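PDB 6G5O: cytochrome P450 from Zobellia galactanivorans, which belongs to the cytochrome P450 superfamily of heme-thiolate proteins and binds protoporphyrin IX containing iron in its pocket. Local coordinates for residues A[24-29]-A[56-61]; A[176-181]-A[207-211]; A[242-246]-A[312-316]. One frame throughout, in Å; residues are numbered along the deposited sequence.

Interaction 1: A[24-29]-A[56-61]; sequences DQDDPV and RIVIPS
A side-on salt bridge joins Asp27 to Arg56: NE of Arg56 meets OD2 of Asp27 at 3.0 Å, while NH2 of Arg56 donates to OD1 of Asp27 at 3.2 Å. Each carboxylate oxygen is met on its syn side, somewhat out of the carboxylate plane, by a different nitrogen, and the two flat groups lie only 25° apart. Extended from CG to NE, Arg56 reaches across; its NH2 also donates to the carbonyl of Asp288.

The amide of Ser61 donates almost straight (174°) to the syn lone pair of Asp24 OD2, 2.9 Å from N, and Arg290 salt-bridges that same oxygen. With its CG anti to the backbone N (chi1 165°), Asp24 also brings OD1 within 3.5 Å of Pro60 CB, the ring following a cis peptide bond.

Apolar contact is slight and lies deeper: CG1 of Val29 and CD1 of Ile59 meet tip to tip at 4.1 Å.

The type I' turn from Asp24 to Asp27 connects antiparallel strands 19-22 and 29-32 as a beta hairpin. Residues 56-61 lie beside it in the loop that leads to helix 79-92, and both segments share Arg290 of strand 290-293, next to strand 29-32 in the sheet.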
loop_
_atom_site.group_PDB
_atom_site.type_symbol
_atom_site.label_atom_id
_atom_site.label_comp_id
_atom_site.label_asym_id
_atom_site.label_seq_id
_atom_site.Cartn_x
_atom_site.Cartn_y
_atom_site.Cartn_z
ATOM N N ASP A 24 13.309 17.322 4.175
ATOM C CA ASP A 24 12.452 16.682 5.178
ATOM C C ASP A 24 13.281 16.487 6.428
ATOM O O ASP A 24 14.161 15.645 6.446
ATOM C CB ASP A 24 11.906 15.340 4.649
ATOM C CG ASP A 24 11.307 14.465 5.741
ATOM O OD1 ASP A 24 10.408 14.947 6.467
ATOM O OD2 ASP A 24 11.741 13.292 5.855
ATOM N N GLN A 25 13.027 17.316 7.440
ATOM C CA GLN A 25 13.681 17.224 8.771
ATOM C C GLN A 25 15.218 17.167 8.720
ATOM O O GLN A 25 15.838 16.293 9.322
ATOM C CB GLN A 25 13.083 16.046 9.573
ATOM C CG GLN A 25 11.621 16.281 9.928
ATOM C CD GLN A 25 10.871 15.038 10.348
ATOM O OE1 GLN A 25 10.492 14.206 9.515
ATOM N NE2 GLN A 25 10.593 14.933 11.643
ATOM N N ASP A 26 15.811 18.104 7.981
ATOM C CA ASP A 26 17.270 18.278 7.911
ATOM C C ASP A 26 17.995 17.088 7.267
ATOM O O ASP A 26 19.216 16.957 7.379
ATOM C CB ASP A 26 17.858 18.597 9.304
ATOM N N ASP A 27 17.233 16.252 6.561
ATOM C CA ASP A 27 17.742 15.027 5.942
ATOM C C ASP A 27 17.258 15.012 4.496
ATOM O O ASP A 27 16.272 14.344 4.164
ATOM C CB ASP A 27 17.228 13.796 6.709
ATOM C CG ASP A 27 17.935 12.507 6.319
ATOM O OD1 ASP A 27 18.780 12.513 5.378
ATOM O OD2 ASP A 27 17.633 11.473 6.973
ATOM N N PRO A 28 17.948 15.756 3.623
ATOM C CA PRO A 28 17.334 15.988 2.315
ATOM C C PRO A 28 17.335 14.749 1.377
ATOM O O PRO A 28 18.156 13.837 1.528
ATOM C CB PRO A 28 18.168 17.141 1.760
ATOM C CG PRO A 28 19.538 16.937 2.368
ATOM C CD PRO A 28 19.341 16.241 3.687
ATOM N N VAL A 29 16.419 14.756 0.411
ATOM C CA VAL A 29 16.106 13.584 -0.420
ATOM C C VAL A 29 16.279 13.893 -1.909
ATOM O O VAL A 29 15.729 14.860 -2.416
ATOM C CB VAL A 29 14.637 13.102 -0.189
ATOM C CG1 VAL A 29 14.241 11.988 -1.150
ATOM C CG2 VAL A 29 14.438 12.618 1.244
ATOM N N ARG A 56 14.333 5.873 9.334
ATOM C CA ARG A 56 15.024 6.792 8.448
ATOM C C ARG A 56 14.622 6.698 6.980
ATOM O O ARG A 56 14.575 7.726 6.302
ATOM C CB ARG A 56 16.530 6.637 8.558
ATOM C CG ARG A 56 17.221 7.966 8.303
ATOM C CD ARG A 56 18.739 7.871 8.320
ATOM N NE ARG A 56 19.263 9.018 7.576
ATOM C CZ ARG A 56 20.454 9.088 6.993
ATOM N NH1 ARG A 56 21.339 8.086 7.057
ATOM N NH2 ARG A 56 20.764 10.204 6.346
ATOM N N ILE A 57 14.341 5.492 6.483
ATOM C CA ILE A 57 14.041 5.334 5.058
ATOM C C ILE A 57 12.614 5.768 4.702
ATOM O O ILE A 57 12.272 5.819 3.543
ATOM C CB ILE A 57 14.308 3.916 4.518
ATOM C CG1 ILE A 57 13.306 2.896 5.083
ATOM C CG2 ILE A 57 15.743 3.510 4.772
ATOM C CD1 ILE A 57 13.692 1.436 4.842
ATOM N N VAL A 58 11.780 6.090 5.683
ATOM C CA VAL A 58 10.427 6.553 5.382
ATOM C C VAL A 58 10.471 8.057 5.087
ATOM O O VAL A 58 11.438 8.763 5.475
ATOM C CB VAL A 58 9.458 6.263 6.544
ATOM C CG1 VAL A 58 8.001 6.551 6.159
ATOM C CG2 VAL A 58 9.604 4.817 6.993
ATOM N N ILE A 59 9.427 8.535 4.393
ATOM C CA ILE A 59 9.268 9.932 4.043
ATOM C C ILE A 59 7.818 10.374 4.265
ATOM O O ILE A 59 6.908 9.955 3.507
ATOM C CB ILE A 59 9.681 10.187 2.586
ATOM C CG1 ILE A 59 11.154 9.828 2.383
ATOM C CG2 ILE A 59 9.454 11.654 2.221
ATOM C CD1 ILE A 59 11.565 9.715 0.933
ATOM N N PRO A 60 7.570 11.212 5.290
ATOM C CA PRO A 60 8.583 11.816 6.176
ATOM C C PRO A 60 9.296 10.843 7.114
ATOM O O PRO A 60 8.670 9.890 7.605
ATOM C CB PRO A 60 7.752 12.787 7.020
ATOM C CG PRO A 60 6.386 12.193 7.045
ATOM C CD PRO A 60 6.201 11.569 5.695
ATOM N N SER A 61 10.594 11.086 7.349
ATOM C CA SER A 61 11.377 10.324 8.332
ATOM C C SER A 61 10.664 10.202 9.659
ATOM O O SER A 61 9.935 11.110 10.083
ATOM C CB SER A 61 12.725 10.961 8.584
ATOM O OG SER A 61 13.443 10.216 9.543
#

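Interaction 2: A[176-181]-A[207-211]; sequences IDEQID and KEEVK
Ile180 fills the tight part of this helix-helix contact, wedged among Lys207, Val210 and Lys211. Its CD1 lies 3.6 Å from Lys211 CA, its CG1 is 3.9 Å from Val210 CG1, and its CG2 runs alongside Lys207, 3.8 Å from Lys207 CG. The branches divide this work, CG1 standing anti to the carbonyl carbon (chi1 -71°) and CG2 anti to the backbone N. A turn earlier, Ile176 CG2 touches Lys211 CG at a looser 4.1 Å.

Toward solvent the contact changes from packing to charge pairing, and two extended lysines reach across to aspartates. Lys207 NZ reaches OD1 of Asp181 at 2.9 Å, on the anti side of the carboxylate and 25° out of its plane, and also makes a weak hydrogen bond to Ser184. The other pair is slacker: Lys211 NZ sits 3.4 Å from both OD1 and OD2 of Asp177, in two weak hydrogen bonds.

The segment axes approach to 10.2 Å with 128° between their directions. Helix 169-185, probably helix G of the P450 fold, thus crosses the start of helix 207-220, probably the first part of helix I; helix 191-196 packs against both, through Tyr192 on Ile176 and Leu195 and Leu196 on Val210.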
loop_
_atom_site.group_PDB
_atom_site.type_symbol
_atom_site.label_atom_id
_atom_site.label_comp_id
_atom_site.label_asym_id
_atom_site.label_seq_id
_atom_site.Cartn_x
_atom_site.Cartn_y
_atom_site.Cartn_z
ATOM N N ILE A 176 0.054 -2.951 20.129
ATOM C CA ILE A 176 0.796 -4.097 19.584
ATOM C C ILE A 176 1.514 -4.803 20.726
ATOM O O ILE A 176 1.384 -6.018 20.851
ATOM C CB ILE A 176 1.829 -3.688 18.492
ATOM C CG1 ILE A 176 1.133 -3.096 17.260
ATOM C CG2 ILE A 176 2.724 -4.862 18.072
ATOM C CD1 ILE A 176 0.379 -4.085 16.429
ATOM N N ASP A 177 2.247 -4.048 21.560
ATOM C CA ASP A 177 2.876 -4.596 22.808
ATOM C C ASP A 177 1.883 -5.425 23.615
ATOM O O ASP A 177 2.228 -6.528 24.070
ATOM C CB ASP A 177 3.411 -3.492 23.732
ATOM C CG ASP A 177 4.711 -2.904 23.263
ATOM O OD1 ASP A 177 5.536 -3.645 22.685
ATOM O OD2 ASP A 177 4.914 -1.681 23.493
ATOM N N GLU A 178 0.650 -4.916 23.760
ATOM C CA GLU A 178 -0.372 -5.620 24.547
ATOM C C GLU A 178 -0.800 -6.938 23.913
ATOM O O GLU A 178 -0.885 -7.945 24.613
ATOM C CB GLU A 178 -1.611 -4.744 24.844
ATOM C CG GLU A 178 -1.405 -3.552 25.797
ATOM C CD GLU A 178 -0.491 -3.827 27.010
ATOM O OE1 GLU A 178 0.559 -3.140 27.150
ATOM O OE2 GLU A 178 -0.813 -4.722 27.832
ATOM N N GLN A 179 -1.062 -6.952 22.601
ATOM C CA GLN A 179 -1.393 -8.198 21.936
ATOM C C GLN A 179 -0.232 -9.212 21.970
ATOM O O GLN A 179 -0.468 -10.406 22.073
ATOM C CB GLN A 179 -1.800 -7.937 20.485
ATOM C CG GLN A 179 -2.968 -6.961 20.306
ATOM C CD GLN A 179 -4.249 -7.504 20.825
ATOM O OE1 GLN A 179 -4.542 -8.723 20.741
ATOM N NE2 GLN A 179 -5.012 -6.627 21.421
ATOM N N ILE A 180 1.017 -8.754 21.865
ATOM C CA ILE A 180 2.169 -9.686 21.914
ATOM C C ILE A 180 2.192 -10.354 23.293
ATOM O O ILE A 180 2.289 -11.578 23.385
ATOM C CB ILE A 180 3.509 -8.983 21.567
ATOM C CG1 ILE A 180 3.527 -8.656 20.087
ATOM C CG2 ILE A 180 4.736 -9.862 21.854
ATOM C CD1 ILE A 180 4.581 -7.661 19.670
ATOM N N ASP A 181 2.006 -9.555 24.346
ATOM C CA ASP A 181 1.920 -10.063 25.730
ATOM C C ASP A 181 0.768 -11.039 25.944
ATOM O O ASP A 181 0.997 -12.102 26.536
ATOM C CB ASP A 181 1.855 -8.919 26.772
ATOM C CG ASP A 181 3.203 -8.158 26.915
ATOM O OD1 ASP A 181 4.267 -8.718 26.537
ATOM O OD2 ASP A 181 3.201 -6.988 27.395
ATOM N N LYS A 207 10.035 -11.011 21.225
ATOM C CA LYS A 207 8.918 -10.111 21.207
ATOM C C LYS A 207 9.200 -8.851 20.420
ATOM O O LYS A 207 8.278 -8.339 19.754
ATOM C CB LYS A 207 8.516 -9.746 22.616
ATOM C CG LYS A 207 7.996 -10.907 23.418
ATOM C CD LYS A 207 7.502 -10.378 24.758
ATOM C CE LYS A 207 7.075 -11.513 25.684
ATOM N NZ LYS A 207 6.127 -10.947 26.690
ATOM N N GLU A 208 10.449 -8.357 20.513
ATOM C CA GLU A 208 10.902 -7.208 19.747
ATOM C C GLU A 208 10.857 -7.456 18.238
ATOM O O GLU A 208 10.520 -6.529 17.464
ATOM C CB GLU A 208 12.326 -6.788 20.159
ATOM C CG GLU A 208 12.954 -5.582 19.426
ATOM C CD GLU A 208 12.350 -4.200 19.803
ATOM O OE1 GLU A 208 11.317 -4.136 20.524
ATOM O OE2 GLU A 208 12.923 -3.155 19.381
ATOM N N GLU A 209 11.240 -8.655 17.814
ATOM C CA GLU A 209 11.156 -9.008 16.395
ATOM C C GLU A 209 9.693 -9.113 15.961
ATOM O O GLU A 209 9.354 -8.646 14.914
ATOM C CB GLU A 209 11.903 -10.298 16.101
ATOM C CG GLU A 209 13.415 -10.089 16.051
ATOM C CD GLU A 209 14.172 -11.388 16.200
ATOM O OE1 GLU A 209 13.859 -12.109 17.156
ATOM O OE2 GLU A 209 15.025 -11.728 15.346
ATOM N N VAL A 210 8.837 -9.686 16.785
ATOM C CA VAL A 210 7.425 -9.836 16.444
ATOM C C VAL A 210 6.824 -8.459 16.306
ATOM O O VAL A 210 6.057 -8.218 15.392
ATOM C CB VAL A 210 6.687 -10.718 17.490
ATOM C CG1 VAL A 210 5.161 -10.760 17.268
ATOM C CG2 VAL A 210 7.237 -12.125 17.410
ATOM N N LYS A 211 7.228 -7.533 17.170
ATOM C CA LYS A 211 6.690 -6.192 17.129
ATOM C C LYS A 211 7.099 -5.494 15.827
ATOM O O LYS A 211 6.315 -4.754 15.219
ATOM C CB LYS A 211 7.188 -5.407 18.342
ATOM C CG LYS A 211 6.700 -3.972 18.426
ATOM C CD LYS A 211 7.292 -3.269 19.637
ATOM C CE LYS A 211 6.901 -1.788 19.674
ATOM N NZ LYS A 211 7.179 -1.161 20.992
#

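Interaction 3: A[242-246]-A[312-316]; sequences ALERL and VLDRK
Arg245 directs both terminal nitrogens at a single oxygen of Asp314, with NH2 at 3.2 Å and NH1, in a weak bond, at 3.3 Å from OD2. OD2 lies in the guanidinium plane, yet the carboxylate stands nearly upright to that plane, 83° away, and NH2 approaches it from above, 40° out of its plane. A bend at chi3 (73°) swings the guanidinium round to the aspartate, while NE of the same arginine forms a salt bridge with Glu249.

Residues 312-315 form a type I beta turn, closed by the bond from Arg315 N to Val312 O, in the long connection between helices 295-298 and 333-350. Arg315 of this turn pairs with Glu259, which with Arg262 fits the ExxR signature of helix 253-264; the three are consistent with the Glu-Arg-Arg triad of cytochromes P450, which would place the turn in the meander region.

Beneath the charges Leu313 extends toward helix 240-248, its CG anti to the backbone N. Its CD2 touches Ala242 CB at 3.8 Å, Arg245 CB at 4.2 Å and, more loosely, Leu246 CG at 4.4 Å. Tyr235 of helix 223-238, Ile252, and Ala256 of helix 253-264 also touch Leu313.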
loop_
_atom_site.group_PDB
_atom_site.type_symbol
_atom_site.label_atom_id
_atom_site.label_comp_id
_atom_site.label_asym_id
_atom_site.label_seq_id
_atom_site.Cartn_x
_atom_site.Cartn_y
_atom_site.Cartn_z
ATOM N N ALA A 242 -16.429 1.279 -18.154
ATOM C CA ALA A 242 -15.557 0.364 -17.392
ATOM C C ALA A 242 -16.369 -0.557 -16.511
ATOM O O ALA A 242 -16.094 -1.764 -16.424
ATOM C CB ALA A 242 -14.561 1.132 -16.530
ATOM N N LEU A 243 -17.360 0.015 -15.844
ATOM C CA LEU A 243 -18.202 -0.755 -14.956
ATOM C C LEU A 243 -18.902 -1.896 -15.736
ATOM O O LEU A 243 -18.922 -3.057 -15.280
ATOM C CB LEU A 243 -19.217 0.172 -14.248
ATOM C CG LEU A 243 -20.190 -0.528 -13.278
ATOM C CD1 LEU A 243 -19.408 -1.106 -12.096
ATOM C CD2 LEU A 243 -21.272 0.434 -12.800
ATOM N N GLU A 244 -19.435 -1.560 -16.918
ATOM C CA GLU A 244 -20.109 -2.545 -17.802
ATOM C C GLU A 244 -19.098 -3.592 -18.325
ATOM O O GLU A 244 -19.389 -4.781 -18.347
ATOM C CB GLU A 244 -20.861 -1.822 -18.970
ATOM C CG GLU A 244 -22.067 -2.573 -19.534
ATOM N N ARG A 245 -17.902 -3.167 -18.732
ATOM C CA ARG A 245 -16.874 -4.130 -19.160
ATOM C C ARG A 245 -16.549 -5.167 -18.085
ATOM O O ARG A 245 -16.454 -6.362 -18.391
ATOM C CB ARG A 245 -15.599 -3.437 -19.617
ATOM C CG ARG A 245 -15.670 -2.876 -21.029
ATOM C CD ARG A 245 -14.269 -2.680 -21.589
ATOM N NE ARG A 245 -13.652 -3.960 -21.915
ATOM C CZ ARG A 245 -12.352 -4.142 -22.205
ATOM N NH1 ARG A 245 -11.511 -3.121 -22.169
ATOM N NH2 ARG A 245 -11.875 -5.361 -22.494
ATOM N N LEU A 246 -16.439 -4.734 -16.822
ATOM C CA LEU A 246 -16.180 -5.679 -15.714
ATOM C C LEU A 246 -17.364 -6.597 -15.445
ATOM O O LEU A 246 -17.176 -7.778 -15.077
ATOM C CB LEU A 246 -15.850 -4.933 -14.442
ATOM C CG LEU A 246 -14.509 -4.217 -14.442
ATOM C CD1 LEU A 246 -14.530 -3.160 -13.351
ATOM C CD2 LEU A 246 -13.339 -5.171 -14.271
ATOM N N VAL A 312 -5.924 1.966 -18.787
ATOM C CA VAL A 312 -6.243 0.984 -19.810
ATOM C C VAL A 312 -6.632 -0.298 -19.084
ATOM O O VAL A 312 -5.763 -1.074 -18.611
ATOM C CB VAL A 312 -5.040 0.700 -20.742
ATOM C CG1 VAL A 312 -5.357 -0.428 -21.734
ATOM C CG2 VAL A 312 -4.611 1.955 -21.467
ATOM N N LEU A 313 -7.934 -0.535 -19.034
ATOM C CA LEU A 313 -8.537 -1.485 -18.121
ATOM C C LEU A 313 -8.037 -2.908 -18.266
ATOM O O LEU A 313 -8.003 -3.652 -17.288
ATOM C CB LEU A 313 -10.064 -1.452 -18.295
ATOM C CG LEU A 313 -10.902 -1.941 -17.117
ATOM C CD1 LEU A 313 -10.616 -1.110 -15.872
ATOM C CD2 LEU A 313 -12.377 -1.814 -17.427
ATOM N N ASP A 314 -7.657 -3.294 -19.469
ATOM C CA ASP A 314 -7.229 -4.674 -19.714
ATOM C C ASP A 314 -5.741 -4.769 -20.075
ATOM O O ASP A 314 -5.321 -5.710 -20.726
ATOM C CB ASP A 314 -8.105 -5.293 -20.829
ATOM C CG ASP A 314 -8.063 -4.466 -22.172
ATOM O OD1 ASP A 314 -7.283 -3.476 -22.285
ATOM O OD2 ASP A 314 -8.839 -4.791 -23.111
ATOM N N ARG A 315 -4.938 -3.805 -19.650
ATOM C CA ARG A 315 -3.532 -3.756 -20.059
ATOM C C ARG A 315 -2.846 -5.093 -19.747
ATOM O O ARG A 315 -2.806 -5.495 -18.592
ATOM C CB ARG A 315 -2.824 -2.603 -19.307
ATOM C CG ARG A 315 -1.407 -2.290 -19.741
ATOM C CD ARG A 315 -0.726 -1.270 -18.818
ATOM N NE ARG A 315 -1.377 0.063 -18.833
ATOM C CZ ARG A 315 -1.093 1.047 -19.682
ATOM N NH1 ARG A 315 -0.213 0.886 -20.635
ATOM N NH2 ARG A 315 -1.741 2.204 -19.586
ATOM N N LYS A 316 -2.320 -5.776 -20.765
ATOM C CA LYS A 316 -1.537 -7.019 -20.588
ATOM C C LYS A 316 -0.079 -6.730 -20.261
ATOM O O LYS A 316 0.556 -7.432 -19.439
ATOM C CB LYS A 316 -1.574 -7.937 -21.833
ATOM C CG LYS A 316 -2.980 -8.348 -22.245
ATOM C CD LYS A 316 -3.042 -9.287 -23.441
ATOM C CE LYS A 316 -2.668 -10.710 -23.049
ATOM N NZ LYS A 316 -3.015 -11.699 -24.121
#

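How the interactions relate
The three contacts follow one another along the chain and occupy well-separated parts of the P450 fold. Interactions 1 and 2 are the nearer pair, with centres 27 Å and nearest atoms about 13 Å apart. Neither touches the heme: the side chain of Ile59 in interaction 1 is about 10 Å from protoporphyrin IX, and that of Ile176 in interaction 2 about 11 Å. Interaction 3 lies across the chain's centre from both, its centre 38 Å from that of interaction 1 and 42 Å from that of interaction 2. Interaction 1 joins a hairpin turn and the strand that follows it to a loop, interaction 2 two helices and interaction 3 a helix and a turn.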